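Long-range contacts in acetyltransferase of GNAT family (Staphylococcus aureus subsp. aureus Mu50, PDB 3D8P), which probably transfers an acetyl group from acetyl-coenzyme A to an acceptor, perhaps an amine, as GNAT-family enzymes do: residues I18-S23 / F85-Y90; G53-A58 / V66-L71. All coordinates share one frame; numbering follows the deposited sequence.

Overall arrangement
Both contacts are built on the mixed sheet of the GNAT fold, with centres about 12 Å apart. Contact 2 pairs strands 54-59 and 65-73 as a hairpin in the buried middle of the chain. Contact 1 sets helix 14-28 against the end of strand 78-86, the next strand of the sheet, and the turn after it. Along the chain, contact 2 is nested inside the loop that contact 1 closes. The two meet directly: backbone bonds probably join Phe85 to Thr68 and Asp87 to Val66, and the ring of Phe20 packs on the carbonyl oxygen of Val66, whose side chain meets Tyr90. Helix 14-28 thus packs over one face of three neighbouring strands, 54-59, 65-73 and 78-86.

Contact 1: residues I18-S23 / F85-Y90. With ACT (acetate ion), chain E.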
# COMPACT_ATOMS: atom_id res chain seq x y z
N ILE A 18 1.50 -8.18 -10.12
CA ILE A 18 0.26 -7.87 -10.81
C ILE A 18 -0.81 -8.98 -10.67
O ILE A 18 -1.97 -8.67 -10.34
CB ILE A 18 0.51 -7.53 -12.28
CG1 ILE A 18 1.34 -6.23 -12.36
CG2 ILE A 18 -0.82 -7.35 -13.02
CD1 ILE A 18 1.96 -5.99 -13.72
N GLU A 19 -0.46 -10.24 -10.88
CA GLU A 19 -1.42 -11.34 -10.68
C GLU A 19 -1.91 -11.48 -9.24
O GLU A 19 -3.07 -11.84 -9.02
CB GLU A 19 -0.84 -12.67 -11.11
CG GLU A 19 -1.87 -13.81 -11.04
N PHE A 20 -1.03 -11.21 -8.28
CA PHE A 20 -1.36 -11.23 -6.85
C PHE A 20 -2.40 -10.17 -6.51
O PHE A 20 -3.43 -10.46 -5.93
CB PHE A 20 -0.08 -11.01 -6.02
CG PHE A 20 -0.30 -10.91 -4.53
CD1 PHE A 20 -0.43 -12.05 -3.76
CD2 PHE A 20 -0.35 -9.68 -3.90
CE1 PHE A 20 -0.61 -11.95 -2.40
CE2 PHE A 20 -0.54 -9.59 -2.54
CZ PHE A 20 -0.66 -10.72 -1.79
N ILE A 21 -2.12 -8.93 -6.85
CA ILE A 21 -3.03 -7.84 -6.57
C ILE A 21 -4.38 -8.07 -7.28
O ILE A 21 -5.44 -8.04 -6.65
CB ILE A 21 -2.35 -6.49 -6.94
CG1 ILE A 21 -1.20 -6.22 -5.96
CG2 ILE A 21 -3.36 -5.37 -6.90
CD1 ILE A 21 -0.46 -4.88 -6.11
N LEU A 22 -4.34 -8.34 -8.59
CA LEU A 22 -5.55 -8.57 -9.37
C LEU A 22 -6.43 -9.73 -8.90
O LEU A 22 -7.65 -9.62 -9.00
CB LEU A 22 -5.20 -8.80 -10.86
CG LEU A 22 -4.78 -7.61 -11.71
CD1 LEU A 22 -4.32 -8.09 -13.12
CD2 LEU A 22 -5.91 -6.61 -11.81
N SER A 23 -5.84 -10.83 -8.44
CA SER A 23 -6.63 -11.97 -7.94
C SER A 23 -7.40 -11.57 -6.68
O SER A 23 -8.57 -11.91 -6.54
CB SER A 23 -5.76 -13.21 -7.67
OG SER A 23 -4.90 -13.00 -6.54
N PHE A 85 -1.84 -5.11 0.34
CA PHE A 85 -2.55 -6.37 0.17
C PHE A 85 -1.81 -7.47 0.92
O PHE A 85 -0.60 -7.43 1.01
CB PHE A 85 -2.64 -6.76 -1.30
CG PHE A 85 -3.56 -5.91 -2.09
CD1 PHE A 85 -4.93 -6.15 -2.11
CD2 PHE A 85 -3.06 -4.86 -2.84
CE1 PHE A 85 -5.80 -5.35 -2.83
CE2 PHE A 85 -3.94 -4.03 -3.55
CZ PHE A 85 -5.30 -4.29 -3.55
N VAL A 86 -2.56 -8.43 1.46
CA VAL A 86 -2.01 -9.56 2.19
C VAL A 86 -2.77 -10.78 1.77
O VAL A 86 -3.99 -10.77 1.70
CB VAL A 86 -2.10 -9.36 3.73
CG1 VAL A 86 -1.65 -10.65 4.49
CG2 VAL A 86 -1.28 -8.15 4.16
N ASP A 87 -2.05 -11.84 1.46
CA ASP A 87 -2.66 -13.11 1.09
C ASP A 87 -3.68 -13.52 2.18
O ASP A 87 -3.39 -13.40 3.37
CB ASP A 87 -1.56 -14.14 0.90
CG ASP A 87 -2.05 -15.41 0.26
OD1 ASP A 87 -2.89 -16.09 0.87
OD2 ASP A 87 -1.57 -15.72 -0.85
N LYS A 88 -4.86 -13.99 1.75
CA LYS A 88 -5.93 -14.42 2.66
C LYS A 88 -5.43 -15.51 3.60
O LYS A 88 -5.71 -15.49 4.79
CB LYS A 88 -7.17 -14.91 1.89
N GLY A 89 -4.66 -16.45 3.07
CA GLY A 89 -4.09 -17.54 3.86
C GLY A 89 -2.99 -17.14 4.84
O GLY A 89 -2.46 -18.00 5.54
N TYR A 90 -2.65 -15.84 4.90
CA TYR A 90 -1.60 -15.32 5.78
C TYR A 90 -2.02 -14.07 6.57
O TYR A 90 -1.15 -13.35 7.08
CB TYR A 90 -0.36 -14.92 4.95
CG TYR A 90 0.41 -16.04 4.27
CD1 TYR A 90 -0.12 -16.71 3.17
CD2 TYR A 90 1.70 -16.40 4.69
CE1 TYR A 90 0.58 -17.72 2.53
CE2 TYR A 90 2.42 -17.42 4.06
CZ TYR A 90 1.86 -18.08 2.97
OH TYR A 90 2.55 -19.08 2.29
C ACT E . -6.60 -6.73 1.64
O ACT E . -7.30 -5.93 2.33
OXT ACT E . -5.46 -7.06 2.06
CH3 ACT E . -7.10 -7.29 0.36
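Phe20 sends its ring across to Phe85 and Asp87 because CG stands opposite the backbone N (chi1 176°), while Phe85 turns its ring to Ile21 with CG opposite its own carbonyl carbon (chi1 -70°). The two phenylalanines slide past each other in opposite directions without stacking: CE2 of Phe20 rests 3.7 Å from CB of Phe85, at the root of that side chain. Farther out, CZ of Phe20 lies 3.7 Å from the backbone N of Asp87, which sits at the ring edge close to its plane. CE1 of Phe20 also reaches CB of Asp87, at 4.1 Å, and ring and carboxylate planes are 37° apart. Ile21 crosses the Phe85 side chain at about a right angle, its CG2 branch 3.7 Å from CE2 of Phe85. An acetate ion, probably from the crystallisation liquor, places its methyl carbon CH3 3.5 Å from CD1 of Phe85, and its OXT accepts a long hydrogen bond from Val86 N at 3.3 Å. Past the strand end, Asp87 OD1 accepts a hydrogen bond from Gly89 N at 2.8 Å, met nearly along the C-O axis, an Asx turn that ties the carboxylate to the turn following the strand. Ile24 and Gln25 of the same helix also touch Phe85. Helix and strand end are therefore joined by van der Waals contacts, while the Asp87 carboxylate shapes the turn. GNAT enzymes generally hold acetyl-coenzyme A by backbone amides in this region, leading towards helix 95-109; acetate on Val86 N is consistent with such a role.

Contact 2: residues G53-A58 / V66-L71; sequences GQFWLA and VGTIGL
Phe55 lays its ring over the backbone of the neighbouring strand, with Ile69 O 3.7 Å above one face and offset toward the rim. With chi1 at -152°, the ring leans across the non-hydrogen-bonded pair with Gly70, so that CD2 of Phe55 comes within 3.7 Å of Gly70 CA, where there is no side chain to stand in its way. Leu57 and Thr68 lie on the same face of the sheet as Phe55, CD2 of Leu57 meeting CG2 of Thr68 at 3.9 Å, and Leu17 of helix 14-28 covers it; Thr68 OG1 is bonded to Lys83 O. On the face of the sheet bearing Gln54, Trp56 and Ile69, Trp56 NE1 gives a nearly straight bond of 2.8 Å (174°) to Gln54 OE1, on a lone pair and in the indole plane, which steadies both flat groups. Ile69 CG2 touches the edge of the same indole, 3.9 Å from CD1 of Trp56, and Lys102 of helix 95-109 makes a cation-pi contact with it. The backbones pair antiparallel from Gln54-Leu71 to Ala58-Gly67. There Ala58 O accepts from both Val66 N, at 2.8 Å, and Gly67 N, the two donors coming from the same face of its plane. Val66 and Gly67 opposite Ala58 make a classic beta bulge in an antiparallel hairpin, within the central, helix-flanked sheet of the GNAT fold.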
# COMPACT_ATOMS: atom_id res chain seq x y z
N GLY A 53 9.63 7.27 -3.46
CA GLY A 53 8.66 6.46 -2.74
C GLY A 53 9.24 5.15 -2.27
O GLY A 53 10.44 5.02 -2.16
N GLN A 54 8.36 4.19 -2.01
CA GLN A 54 8.71 2.86 -1.52
C GLN A 54 7.79 1.80 -2.11
O GLN A 54 6.66 2.06 -2.46
CB GLN A 54 8.54 2.79 0.00
CG GLN A 54 9.39 3.75 0.83
CD GLN A 54 8.92 3.85 2.27
OE1 GLN A 54 8.72 2.84 2.93
NE2 GLN A 54 8.74 5.07 2.76
N PHE A 55 8.32 0.60 -2.26
CA PHE A 55 7.48 -0.55 -2.56
C PHE A 55 8.17 -1.78 -1.98
O PHE A 55 9.29 -2.15 -2.37
CB PHE A 55 7.14 -0.68 -4.05
CG PHE A 55 5.85 -1.37 -4.28
CD1 PHE A 55 5.71 -2.72 -3.99
CD2 PHE A 55 4.74 -0.67 -4.70
CE1 PHE A 55 4.52 -3.37 -4.16
CE2 PHE A 55 3.53 -1.31 -4.88
CZ PHE A 55 3.42 -2.67 -4.61
N TRP A 56 7.49 -2.39 -1.00
CA TRP A 56 7.99 -3.53 -0.25
C TRP A 56 7.12 -4.75 -0.49
O TRP A 56 5.91 -4.64 -0.71
CB TRP A 56 8.02 -3.22 1.25
CG TRP A 56 8.79 -1.98 1.62
CD1 TRP A 56 8.25 -0.77 1.98
CD2 TRP A 56 10.22 -1.83 1.68
NE1 TRP A 56 9.26 0.13 2.25
CE2 TRP A 56 10.47 -0.49 2.08
CE3 TRP A 56 11.30 -2.69 1.45
CZ2 TRP A 56 11.76 0.00 2.24
CZ3 TRP A 56 12.58 -2.20 1.61
CH2 TRP A 56 12.80 -0.85 1.99
N LEU A 57 7.76 -5.92 -0.46
CA LEU A 57 7.08 -7.19 -0.60
C LEU A 57 7.33 -8.03 0.63
O LEU A 57 8.46 -8.13 1.09
CB LEU A 57 7.61 -7.97 -1.81
CG LEU A 57 7.60 -7.24 -3.14
CD1 LEU A 57 8.21 -8.11 -4.21
CD2 LEU A 57 6.18 -6.80 -3.51
N ALA A 58 6.26 -8.64 1.14
CA ALA A 58 6.39 -9.66 2.16
C ALA A 58 6.44 -10.95 1.36
O ALA A 58 5.57 -11.20 0.50
CB ALA A 58 5.20 -9.65 3.09
N VAL A 66 3.52 -12.73 -0.53
CA VAL A 66 2.36 -12.98 0.33
C VAL A 66 1.77 -11.64 0.85
O VAL A 66 0.72 -11.62 1.46
CB VAL A 66 2.65 -14.02 1.49
CG1 VAL A 66 3.05 -15.38 0.92
CG2 VAL A 66 3.68 -13.50 2.49
N GLY A 67 2.44 -10.52 0.55
CA GLY A 67 1.97 -9.22 0.89
C GLY A 67 2.69 -8.11 0.13
O GLY A 67 3.83 -8.27 -0.34
N THR A 68 2.02 -6.96 0.03
CA THR A 68 2.56 -5.82 -0.68
C THR A 68 2.21 -4.52 0.03
O THR A 68 1.21 -4.44 0.76
CB THR A 68 2.00 -5.73 -2.16
OG1 THR A 68 0.59 -5.53 -2.14
CG2 THR A 68 2.34 -7.00 -2.98
N ILE A 69 3.03 -3.50 -0.22
CA ILE A 69 2.72 -2.16 0.30
C ILE A 69 3.55 -1.15 -0.48
O ILE A 69 4.74 -1.32 -0.66
CB ILE A 69 2.98 -2.02 1.84
CG1 ILE A 69 2.17 -0.88 2.45
CG2 ILE A 69 4.48 -1.84 2.15
CD1 ILE A 69 2.32 -0.80 3.97
N GLY A 70 2.89 -0.10 -0.96
CA GLY A 70 3.54 0.98 -1.67
C GLY A 70 3.35 2.32 -0.98
O GLY A 70 2.42 2.51 -0.19
N LEU A 71 4.24 3.26 -1.28
CA LEU A 71 4.14 4.61 -0.79
C LEU A 71 4.59 5.56 -1.87
O LEU A 71 5.67 5.37 -2.48
CB LEU A 71 5.04 4.84 0.45
CG LEU A 71 4.84 6.18 1.17
CD1 LEU A 71 3.79 6.10 2.27
CD2 LEU A 71 6.11 6.73 1.74